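Local structure of peptide amidase (Stenotrophomonas maltophilia, 1M22) at residues 287-292 with 414-419; 343-346 with 350-353; 449-454 with 459-464. The protein probably hydrolyses amide bonds, among them the C-terminal amide of peptide amides, as a member of the amidase signature enzymes. All blocks are in the same frame, centred on the assembly; numbering follows the deposited sequence.

Contact 1 (287-292 with 414-419); sequences RGMPPL and VAPTTG
Met289 lies against the ring of Pro416, and this one pairing carries nearly all of the contact, a useful example of how a single flexible side chain can join the approach to a helix to a strand end. The tight part is built from the outer half of the methionine. SD and CE of Met289 both come to 3.7 Å from Pro416 CB, while Met289 CG is 3.9 Å from Pro416 CG, so the outer methionine runs obliquely along the CB-CG edge of the pyrrolidine. With CG anti to the backbone N (chi1 -165°), the side chain leads from the approach to helix 289-302 toward the strand. Bends at chi2 (69°) and chi3 (79°) then swing the methyl group along the chain that follows Pro416, where CE stops 3.5 Å from the carbonyl O of Thr418. Val459 also touches Met289, and Leu283 and Leu284 pack on Pro416, so the joint is buried.

The other side is looser. Arg287, exposed, turns to a salt bridge with Asp455. The side chain of Thr418 sets out away from the methionine, and its OG1 is hydrogen-bonded to Glu434. The side chain of Thr418 lies about 12 Å from that of the nucleophile Ser189.

No hydrogen bond crosses between 287-292 and 414-419, and only 120 Å² is buried. The chemistry is therefore that of apolar packing: thioether and methyl against a proline ring, which probably helps set the spacing of helix and strand by shape and imposes no bond direction.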
ATOM      1  N   ARG A 287      23.331  -7.642  -4.822  1.00 16.07           N
ATOM      2  CA  ARG A 287      24.143  -6.951  -5.819  1.00 17.30           C
ATOM      3  C   ARG A 287      23.812  -5.465  -5.965  1.00 14.97           C
ATOM      4  O   ARG A 287      22.693  -5.102  -6.339  1.00 16.21           O
ATOM      5  CB  ARG A 287      24.003  -7.639  -7.182  1.00 22.07           C
ATOM      6  CG  ARG A 287      24.958  -7.105  -8.243  1.00 27.26           C
ATOM      7  CD  ARG A 287      24.717  -7.759  -9.597  1.00 31.61           C
ATOM      8  NE  ARG A 287      23.420  -7.396 -10.165  1.00 36.02           N
ATOM      9  CZ  ARG A 287      23.081  -6.165 -10.535  1.00 37.87           C
ATOM     10  NH1 ARG A 287      23.943  -5.165 -10.401  1.00 38.41           N
ATOM     11  NH2 ARG A 287      21.877  -5.931 -11.043  1.00 39.03           N
ATOM     12  N   GLY A 288      24.795  -4.616  -5.673  1.00 14.67           N
ATOM     13  CA  GLY A 288      24.610  -3.179  -5.784  1.00 13.26           C
ATOM     14  C   GLY A 288      24.038  -2.505  -4.548  1.00 11.46           C
ATOM     15  O   GLY A 288      23.971  -1.278  -4.480  1.00 14.30           O
ATOM     16  N   MET A 289      23.641  -3.302  -3.562  1.00 12.63           N
ATOM     17  CA  MET A 289      23.047  -2.767  -2.339  1.00 11.61           C
ATOM     18  C   MET A 289      24.005  -2.159  -1.308  1.00 12.74           C
ATOM     19  O   MET A 289      23.704  -1.119  -0.723  1.00 13.14           O
ATOM     20  CB  MET A 289      22.207  -3.851  -1.657  1.00 11.63           C
ATOM     21  CG  MET A 289      21.256  -3.330  -0.579  1.00 11.80           C
ATOM     22  SD  MET A 289      19.891  -2.337  -1.249  1.00 12.14           S
ATOM     23  CE  MET A 289      18.805  -3.621  -1.847  1.00 14.79           C
ATOM     24  N   PRO A 290      25.170  -2.789  -1.068  1.00 12.44           N
ATOM     25  CA  PRO A 290      26.105  -2.242  -0.080  1.00 12.93           C
ATOM     26  C   PRO A 290      26.312  -0.724  -0.072  1.00 13.37           C
ATOM     27  O   PRO A 290      26.203  -0.087   0.975  1.00 13.67           O
ATOM     28  CB  PRO A 290      27.392  -3.011  -0.366  1.00 12.36           C
ATOM     29  CG  PRO A 290      26.872  -4.355  -0.746  1.00 13.07           C
ATOM     30  CD  PRO A 290      25.725  -4.009  -1.684  1.00 12.93           C
ATOM     31  N   PRO A 291      26.610  -0.121  -1.233  1.00 12.01           N
ATOM     32  CA  PRO A 291      26.821   1.331  -1.270  1.00 13.79           C
ATOM     33  C   PRO A 291      25.595   2.135  -0.846  1.00 12.59           C
ATOM     34  O   PRO A 291      25.711   3.159  -0.169  1.00 13.45           O
ATOM     35  CB  PRO A 291      27.192   1.593  -2.729  1.00 14.50           C
ATOM     36  CG  PRO A 291      27.785   0.289  -3.178  1.00 17.00           C
ATOM     37  CD  PRO A 291      26.858  -0.718  -2.555  1.00 13.66           C
ATOM     38  N   LEU A 292      24.421   1.668  -1.254  1.00 12.91           N
ATOM     39  CA  LEU A 292      23.184   2.363  -0.928  1.00 11.79           C
ATOM     40  C   LEU A 292      22.833   2.300   0.548  1.00 10.74           C
ATOM     41  O   LEU A 292      22.543   3.326   1.162  1.00 10.09           O
ATOM     42  CB  LEU A 292      22.025   1.795  -1.748  1.00 13.57           C
ATOM     43  CG  LEU A 292      22.106   2.012  -3.260  1.00 15.31           C
ATOM     44  CD1 LEU A 292      20.911   1.360  -3.928  1.00 19.19           C
ATOM     45  CD2 LEU A 292      22.150   3.504  -3.565  1.00 17.75           C
ATOM     46  N   VAL A 414      15.508  -0.674  10.632  1.00  7.04           N
ATOM     47  CA  VAL A 414      15.567  -0.311   9.222  1.00  7.69           C
ATOM     48  C   VAL A 414      16.326  -1.357   8.423  1.00  8.13           C
ATOM     49  O   VAL A 414      17.127  -2.122   8.968  1.00  7.85           O
ATOM     50  CB  VAL A 414      16.233   1.067   8.995  1.00  8.41           C
ATOM     51  CG1 VAL A 414      15.471   2.140   9.751  1.00  8.09           C
ATOM     52  CG2 VAL A 414      17.691   1.025   9.417  1.00  9.84           C
ATOM     53  N   ALA A 415      16.064  -1.386   7.123  1.00  7.63           N
ATOM     54  CA  ALA A 415      16.706  -2.335   6.228  1.00  8.49           C
ATOM     55  C   ALA A 415      16.268  -2.021   4.814  1.00  7.26           C
ATOM     56  O   ALA A 415      15.329  -1.255   4.605  1.00  7.63           O
ATOM     57  CB  ALA A 415      16.267  -3.754   6.581  1.00  8.90           C
ATOM     58  N   PRO A 416      16.969  -2.578   3.817  1.00  7.58           N
ATOM     59  CA  PRO A 416      16.535  -2.304   2.445  1.00  7.57           C
ATOM     60  C   PRO A 416      15.167  -2.991   2.399  1.00  6.98           C
ATOM     61  O   PRO A 416      14.987  -4.043   3.014  1.00  8.20           O
ATOM     62  CB  PRO A 416      17.561  -3.052   1.597  1.00  7.98           C
ATOM     63  CG  PRO A 416      18.782  -3.080   2.467  1.00 10.89           C
ATOM     64  CD  PRO A 416      18.214  -3.363   3.837  1.00  9.08           C
ATOM     65  N   THR A 417      14.204  -2.413   1.693  1.00  6.91           N
ATOM     66  CA  THR A 417      12.874  -3.010   1.630  1.00  5.57           C
ATOM     67  C   THR A 417      12.859  -4.341   0.885  1.00  6.58           C
ATOM     68  O   THR A 417      12.294  -5.330   1.358  1.00  8.58           O
ATOM     69  CB  THR A 417      11.888  -2.038   0.966  1.00  7.06           C
ATOM     70  OG1 THR A 417      11.942  -0.785   1.659  1.00  7.58           O
ATOM     71  CG2 THR A 417      10.465  -2.585   1.017  1.00  7.41           C
ATOM     72  N   THR A 418      13.490  -4.358  -0.282  1.00  6.99           N
ATOM     73  CA  THR A 418      13.548  -5.553  -1.110  1.00  8.48           C
ATOM     74  C   THR A 418      14.605  -5.318  -2.187  1.00  8.36           C
ATOM     75  O   THR A 418      15.378  -4.365  -2.098  1.00  7.90           O
ATOM     76  CB  THR A 418      12.162  -5.833  -1.756  1.00  9.75           C
ATOM     77  OG1 THR A 418      12.208  -7.061  -2.492  1.00 11.21           O
ATOM     78  CG2 THR A 418      11.752  -4.693  -2.691  1.00  9.70           C
ATOM     79  N   GLY A 419      14.656  -6.195  -3.185  1.00  8.92           N
ATOM     80  CA  GLY A 419      15.615  -6.028  -4.265  1.00  9.42           C
ATOM     81  C   GLY A 419      14.996  -5.158  -5.343  1.00  9.80           C
ATOM     82  O   GLY A 419      14.065  -4.399  -5.068  1.00 11.14           O
TER

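Contact 2 (343-346 with 350-353); sequences APLR and DLIA
The carboxylate of Asp350 meets Arg346 at its edge, and nothing in 343-346 lies over either of its faces. Arg346 N donates to Asp350 OD2 at 3.1 Å through the anti lone pair, the one turned away from OD1. The bond is bent, with an angle of 143° at the hydrogen. Arg346 CB lies close to the carboxylate plane beyond the same oxygen, 3.5 Å from Asp350 OD2. The second flat group, the guanidinium of Arg346, takes no direct part. Its chain bends at chi3 and leads outward, and NE of Arg346 stays 5.5 Å from OD2 of Asp350, so the opposite charges may attract each other without forming a salt bridge.

Beside the hydrogen bond the contact is apolar, and Leu345 divides its two methyls between neighbouring helix residues. CD2 of Leu345 reaches CB of Asp350 at 4.1 Å, the two side chains lying alongside and pointing opposite ways. CD1 of Leu345 meets CD1 of Leu351 at 4.0 Å, where the leucines cross obliquely. Here Leu351 has CG anti to its amide N (chi1 174°), which carries its branches toward the buried side.

The early turn of helix 348-357 is thus tied to the loop that precedes it, and its Asp350 N is in turn hydrogen-bonded to Ser347 OG. Standing in the first turn, the carboxylate is probably favoured by the positive end of the helix dipole. Leu345 rests on Phe338 and Ala102, Leu351 on Leu371, so the leucine pair links helix 348-357 to helix 319-340 on one hand and helix 369-375 on the other.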
ATOM      1  N   ALA A 343     -22.719  -9.690  -2.990  1.00 13.22           N
ATOM      2  CA  ALA A 343     -22.010  -9.874  -4.249  1.00 13.47           C
ATOM      3  C   ALA A 343     -22.674 -10.974  -5.074  1.00 13.65           C
ATOM      4  O   ALA A 343     -23.464 -11.765  -4.549  1.00 14.65           O
ATOM      5  CB  ALA A 343     -20.550 -10.230  -3.971  1.00 12.45           C
ATOM      6  N   PRO A 344     -22.374 -11.031  -6.384  1.00 13.48           N
ATOM      7  CA  PRO A 344     -22.958 -12.055  -7.259  1.00 14.73           C
ATOM      8  C   PRO A 344     -22.431 -13.449  -6.910  1.00 17.55           C
ATOM      9  O   PRO A 344     -23.005 -14.463  -7.310  1.00 21.01           O
ATOM     10  CB  PRO A 344     -22.550 -11.589  -8.656  1.00 14.78           C
ATOM     11  CG  PRO A 344     -21.251 -10.882  -8.411  1.00 14.88           C
ATOM     12  CD  PRO A 344     -21.536 -10.095  -7.155  1.00 14.33           C
ATOM     13  N   LEU A 345     -21.328 -13.479  -6.167  1.00 16.86           N
ATOM     14  CA  LEU A 345     -20.713 -14.720  -5.705  1.00 17.20           C
ATOM     15  C   LEU A 345     -21.104 -14.821  -4.237  1.00 17.88           C
ATOM     16  O   LEU A 345     -21.056 -13.823  -3.517  1.00 18.77           O
ATOM     17  CB  LEU A 345     -19.187 -14.649  -5.815  1.00 17.45           C
ATOM     18  CG  LEU A 345     -18.570 -14.470  -7.203  1.00 18.83           C
ATOM     19  CD1 LEU A 345     -17.069 -14.249  -7.070  1.00 20.12           C
ATOM     20  CD2 LEU A 345     -18.864 -15.696  -8.055  1.00 20.00           C
ATOM     21  N   ARG A 346     -21.483 -16.012  -3.789  1.00 17.82           N
ATOM     22  CA  ARG A 346     -21.901 -16.198  -2.404  1.00 21.09           C
ATOM     23  C   ARG A 346     -20.916 -17.012  -1.574  1.00 20.50           C
ATOM     24  O   ARG A 346     -20.977 -17.006  -0.346  1.00 24.20           O
ATOM     25  CB  ARG A 346     -23.274 -16.874  -2.369  1.00 24.93           C
ATOM     26  CG  ARG A 346     -24.363 -16.102  -3.102  1.00 30.17           C
ATOM     27  CD  ARG A 346     -25.603 -16.958  -3.330  1.00 33.81           C
ATOM     28  NE  ARG A 346     -26.212 -17.416  -2.085  1.00 36.46           N
ATOM     29  CZ  ARG A 346     -26.738 -16.613  -1.165  1.00 37.97           C
ATOM     30  NH1 ARG A 346     -26.732 -15.298  -1.345  1.00 39.12           N
ATOM     31  NH2 ARG A 346     -27.275 -17.125  -0.066  1.00 38.60           N
ATOM     32  N   ASP A 350     -18.084 -20.895  -5.153  1.00 12.05           N
ATOM     33  CA  ASP A 350     -18.638 -20.271  -6.356  1.00 12.95           C
ATOM     34  C   ASP A 350     -17.529 -19.629  -7.179  1.00 11.07           C
ATOM     35  O   ASP A 350     -17.550 -19.678  -8.407  1.00 13.29           O
ATOM     36  CB  ASP A 350     -19.661 -19.183  -6.011  1.00 15.80           C
ATOM     37  CG  ASP A 350     -20.895 -19.725  -5.324  1.00 19.05           C
ATOM     38  OD1 ASP A 350     -21.305 -20.862  -5.634  1.00 19.80           O
ATOM     39  OD2 ASP A 350     -21.469 -18.995  -4.486  1.00 20.94           O
ATOM     40  N   LEU A 351     -16.566 -19.011  -6.498  1.00 11.39           N
ATOM     41  CA  LEU A 351     -15.454 -18.364  -7.187  1.00 10.88           C
ATOM     42  C   LEU A 351     -14.587 -19.405  -7.890  1.00 10.05           C
ATOM     43  O   LEU A 351     -14.196 -19.226  -9.045  1.00 10.66           O
ATOM     44  CB  LEU A 351     -14.607 -17.558  -6.196  1.00 10.91           C
ATOM     45  CG  LEU A 351     -13.317 -16.939  -6.745  1.00  9.98           C
ATOM     46  CD1 LEU A 351     -13.632 -16.021  -7.916  1.00 11.02           C
ATOM     47  CD2 LEU A 351     -12.610 -16.175  -5.633  1.00 10.00           C
ATOM     48  N   ILE A 352     -14.287 -20.490  -7.182  1.00 10.50           N
ATOM     49  CA  ILE A 352     -13.479 -21.565  -7.745  1.00 12.52           C
ATOM     50  C   ILE A 352     -14.171 -22.131  -8.984  1.00 11.89           C
ATOM     51  O   ILE A 352     -13.526 -22.388 -10.002  1.00 12.29           O
ATOM     52  CB  ILE A 352     -13.263 -22.682  -6.701  1.00 12.48           C
ATOM     53  CG1 ILE A 352     -12.362 -22.156  -5.578  1.00 13.84           C
ATOM     54  CG2 ILE A 352     -12.647 -23.913  -7.362  1.00 13.63           C
ATOM     55  CD1 ILE A 352     -12.252 -23.075  -4.378  1.00 13.51           C
ATOM     56  N   ALA A 353     -15.487 -22.301  -8.898  1.00 12.18           N
ATOM     57  CA  ALA A 353     -16.262 -22.825 -10.018  1.00 14.01           C
ATOM     58  C   ALA A 353     -16.259 -21.835 -11.179  1.00 14.18           C
ATOM     59  O   ALA A 353     -16.171 -22.230 -12.342  1.00 15.20           O
ATOM     60  CB  ALA A 353     -17.692 -23.113  -9.576  1.00 14.39           C
TER

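Contact 3 (449-454 with 459-464); sequences VPMGQI and VGLLFM
Leu461 N donates to Val449 O at 2.8 Å, an almost straight bond (175°), and Val449 N answers with a bond to Leu461 O at 2.9 Å. These two close an antiparallel hydrogen-bonded pair. Pro450, which has no N-H to give, follows opposite Gly460 as a non-hydrogen-bonded pair, and the backbones close up to 4.3 Å between Pro450 CA and Gly460 CA.

Beyond it the regular pattern breaks. Val459 O accepts from Met451 N at 3.0 Å, in the carbonyl plane, whereas Val459 N donates to Gly452 O. Two residues of one strand thus face a single valine of the other, and Gly452 sits at phi 143°, where a CB would press on the carbonyl O of Met451.

Side chains pack around the irregularity. Met451 has CG between backbone N and carbonyl carbon (chi1 76°), the crowded position, which brings its SD to 4.0 Å from Leu461 CB, the two side chains crossing at about a right angle. CG2 of Val459 nests against Ile454 CG1 at 3.7 Å. At the far end, CG2 of Val449 approaches Phe463 CE1 obliquely. Tyr480 of helix 470-484 touches Val449, Met451 and Leu461, and Leu292 of helix 289-302 packs on Ile454.

The arrangement is a classic beta bulge in the hairpin of strands 446-454 and 457-464, within the mixed central sheet of the amidase signature fold.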
ATOM      1  N   VAL A 449      10.839   4.414   2.157  1.00  5.50           N
ATOM      2  CA  VAL A 449      11.204   5.690   1.542  1.00  6.58           C
ATOM      3  C   VAL A 449      12.284   5.433   0.493  1.00  5.97           C
ATOM      4  O   VAL A 449      13.219   4.674   0.733  1.00  7.00           O
ATOM      5  CB  VAL A 449      11.787   6.682   2.586  1.00  8.06           C
ATOM      6  CG1 VAL A 449      12.119   8.014   1.917  1.00 10.27           C
ATOM      7  CG2 VAL A 449      10.807   6.880   3.725  1.00 10.66           C
ATOM      8  N   PRO A 450      12.166   6.059  -0.687  1.00  6.26           N
ATOM      9  CA  PRO A 450      13.177   5.857  -1.730  1.00  6.22           C
ATOM     10  C   PRO A 450      14.584   6.178  -1.227  1.00  7.70           C
ATOM     11  O   PRO A 450      14.791   7.204  -0.577  1.00  7.92           O
ATOM     12  CB  PRO A 450      12.736   6.824  -2.821  1.00  6.77           C
ATOM     13  CG  PRO A 450      11.245   6.804  -2.691  1.00  6.17           C
ATOM     14  CD  PRO A 450      11.049   6.879  -1.189  1.00  6.99           C
ATOM     15  N   MET A 451      15.550   5.312  -1.520  1.00  7.31           N
ATOM     16  CA  MET A 451      16.913   5.572  -1.081  1.00  8.80           C
ATOM     17  C   MET A 451      17.942   5.507  -2.206  1.00  8.99           C
ATOM     18  O   MET A 451      19.143   5.610  -1.966  1.00 12.16           O
ATOM     19  CB  MET A 451      17.310   4.624   0.057  1.00 10.58           C
ATOM     20  CG  MET A 451      17.637   3.203  -0.337  1.00 12.10           C
ATOM     21  SD  MET A 451      18.584   2.433   1.004  1.00 12.07           S
ATOM     22  CE  MET A 451      19.950   3.424   0.987  1.00 23.07           C
ATOM     23  N   GLY A 452      17.467   5.345  -3.436  1.00  8.98           N
ATOM     24  CA  GLY A 452      18.377   5.291  -4.563  1.00  9.52           C
ATOM     25  C   GLY A 452      17.932   4.307  -5.620  1.00  9.98           C
ATOM     26  O   GLY A 452      16.775   3.889  -5.655  1.00  8.25           O
ATOM     27  N   GLN A 453      18.862   3.941  -6.493  1.00  9.92           N
ATOM     28  CA  GLN A 453      18.573   2.997  -7.558  1.00 10.55           C
ATOM     29  C   GLN A 453      19.786   2.127  -7.828  1.00 11.14           C
ATOM     30  O   GLN A 453      20.912   2.488  -7.482  1.00 12.45           O
ATOM     31  CB  GLN A 453      18.210   3.737  -8.854  1.00 12.36           C
ATOM     32  CG  GLN A 453      16.948   4.581  -8.784  1.00 18.01           C
ATOM     33  CD  GLN A 453      16.653   5.309 -10.087  1.00 20.70           C
ATOM     34  OE1 GLN A 453      15.613   5.954 -10.229  1.00 24.19           O
ATOM     35  NE2 GLN A 453      17.572   5.212 -11.043  1.00 22.84           N
ATOM     36  N   ILE A 454      19.537   0.971  -8.426  1.00  9.93           N
ATOM     37  CA  ILE A 454      20.592   0.052  -8.825  1.00 11.47           C
ATOM     38  C   ILE A 454      20.280  -0.213 -10.293  1.00 13.86           C
ATOM     39  O   ILE A 454      19.207  -0.722 -10.625  1.00 12.10           O
ATOM     40  CB  ILE A 454      20.546  -1.280  -8.041  1.00 10.79           C
ATOM     41  CG1 ILE A 454      20.810  -1.021  -6.556  1.00 11.83           C
ATOM     42  CG2 ILE A 454      21.587  -2.248  -8.607  1.00 13.61           C
ATOM     43  CD1 ILE A 454      20.714  -2.256  -5.680  1.00 11.82           C
ATOM     44  N   VAL A 459      15.210   1.439  -5.302  1.00  6.27           N
ATOM     45  CA  VAL A 459      15.441   0.662  -4.088  1.00  7.56           C
ATOM     46  C   VAL A 459      14.950   1.542  -2.940  1.00  6.82           C
ATOM     47  O   VAL A 459      15.125   2.764  -2.966  1.00  7.65           O
ATOM     48  CB  VAL A 459      16.939   0.350  -3.875  1.00 11.07           C
ATOM     49  CG1 VAL A 459      17.145  -0.333  -2.533  1.00 15.38           C
ATOM     50  CG2 VAL A 459      17.447  -0.539  -4.998  1.00 14.66           C
ATOM     51  N   GLY A 460      14.325   0.927  -1.943  1.00  6.82           N
ATOM     52  CA  GLY A 460      13.818   1.692  -0.819  1.00  6.20           C
ATOM     53  C   GLY A 460      14.397   1.312   0.527  1.00  6.66           C
ATOM     54  O   GLY A 460      14.964   0.229   0.700  1.00  7.78           O
ATOM     55  N   LEU A 461      14.273   2.237   1.473  1.00  5.34           N
ATOM     56  CA  LEU A 461      14.725   2.037   2.845  1.00  6.16           C
ATOM     57  C   LEU A 461      13.468   1.819   3.687  1.00  6.42           C
ATOM     58  O   LEU A 461      12.568   2.675   3.730  1.00  6.31           O
ATOM     59  CB  LEU A 461      15.481   3.268   3.351  1.00  6.54           C
ATOM     60  CG  LEU A 461      15.991   3.185   4.792  1.00  7.84           C
ATOM     61  CD1 LEU A 461      17.032   2.080   4.911  1.00  9.37           C
ATOM     62  CD2 LEU A 461      16.582   4.525   5.193  1.00  9.84           C
ATOM     63  N   LEU A 462      13.408   0.669   4.345  1.00  6.25           N
ATOM     64  CA  LEU A 462      12.265   0.300   5.170  1.00  6.31           C
ATOM     65  C   LEU A 462      12.441   0.671   6.634  1.00  6.63           C
ATOM     66  O   LEU A 462      13.512   0.468   7.207  1.00  7.82           O
ATOM     67  CB  LEU A 462      12.039  -1.209   5.078  1.00  8.90           C
ATOM     68  CG  LEU A 462      10.890  -1.795   5.897  1.00  9.60           C
ATOM     69  CD1 LEU A 462       9.570  -1.455   5.240  1.00 11.85           C
ATOM     70  CD2 LEU A 462      11.058  -3.304   5.997  1.00 13.83           C
ATOM     71  N   PHE A 463      11.382   1.224   7.220  1.00  6.24           N
ATOM     72  CA  PHE A 463      11.351   1.578   8.638  1.00  6.33           C
ATOM     73  C   PHE A 463      10.228   0.757   9.274  1.00  7.28           C
ATOM     74  O   PHE A 463       9.119   0.697   8.738  1.00  8.23           O
ATOM     75  CB  PHE A 463      11.011   3.058   8.866  1.00  7.27           C
ATOM     76  CG  PHE A 463      12.080   4.024   8.436  1.00  7.24           C
ATOM     77  CD1 PHE A 463      12.279   4.306   7.090  1.00  9.46           C
ATOM     78  CD2 PHE A 463      12.862   4.688   9.381  1.00  9.85           C
ATOM     79  CE1 PHE A 463      13.238   5.239   6.687  1.00  8.79           C
ATOM     80  CE2 PHE A 463      13.821   5.620   8.989  1.00  9.84           C
ATOM     81  CZ  PHE A 463      14.009   5.896   7.639  1.00 10.17           C
ATOM     82  N   MET A 464      10.511   0.121  10.407  1.00  7.28           N
ATOM     83  CA  MET A 464       9.498  -0.657  11.125  1.00  7.37           C
ATOM     84  C   MET A 464       9.526  -0.265  12.598  1.00  6.32           C
ATOM     85  O   MET A 464      10.592  -0.002  13.157  1.00  7.33           O
ATOM     86  CB  MET A 464       9.749  -2.165  11.002  1.00  8.78           C
ATOM     87  CG  MET A 464       9.601  -2.732   9.592  1.00 10.31           C
ATOM     88  SD  MET A 464       9.612  -4.549   9.555  1.00 11.37           S
ATOM     89  CE  MET A 464      11.313  -4.882  10.007  1.00 14.27           C
TER

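Contacts 1 and 3 are neighbours, their centres 7 Å apart, and they share the central sheet: strand 457-464 lies between strands 412-416 and 446-454. Backbone bonds join them directly, from Leu462 N to Ala415 O and from Thr417 N to Gly460 O, and helix 289-302 packs on both. Contact 2 stands apart across the centre of the chain, 42 Å from contact 1 and 39 Å from contact 3, centre to centre. Along the chain its residues fall between the two halves of contact 1, and contact 3 follows both. Contacts 1 and 3 thus consolidate one end of the central sheet and the helix packed on it, while contact 2 belongs to the helical periphery on the opposite side.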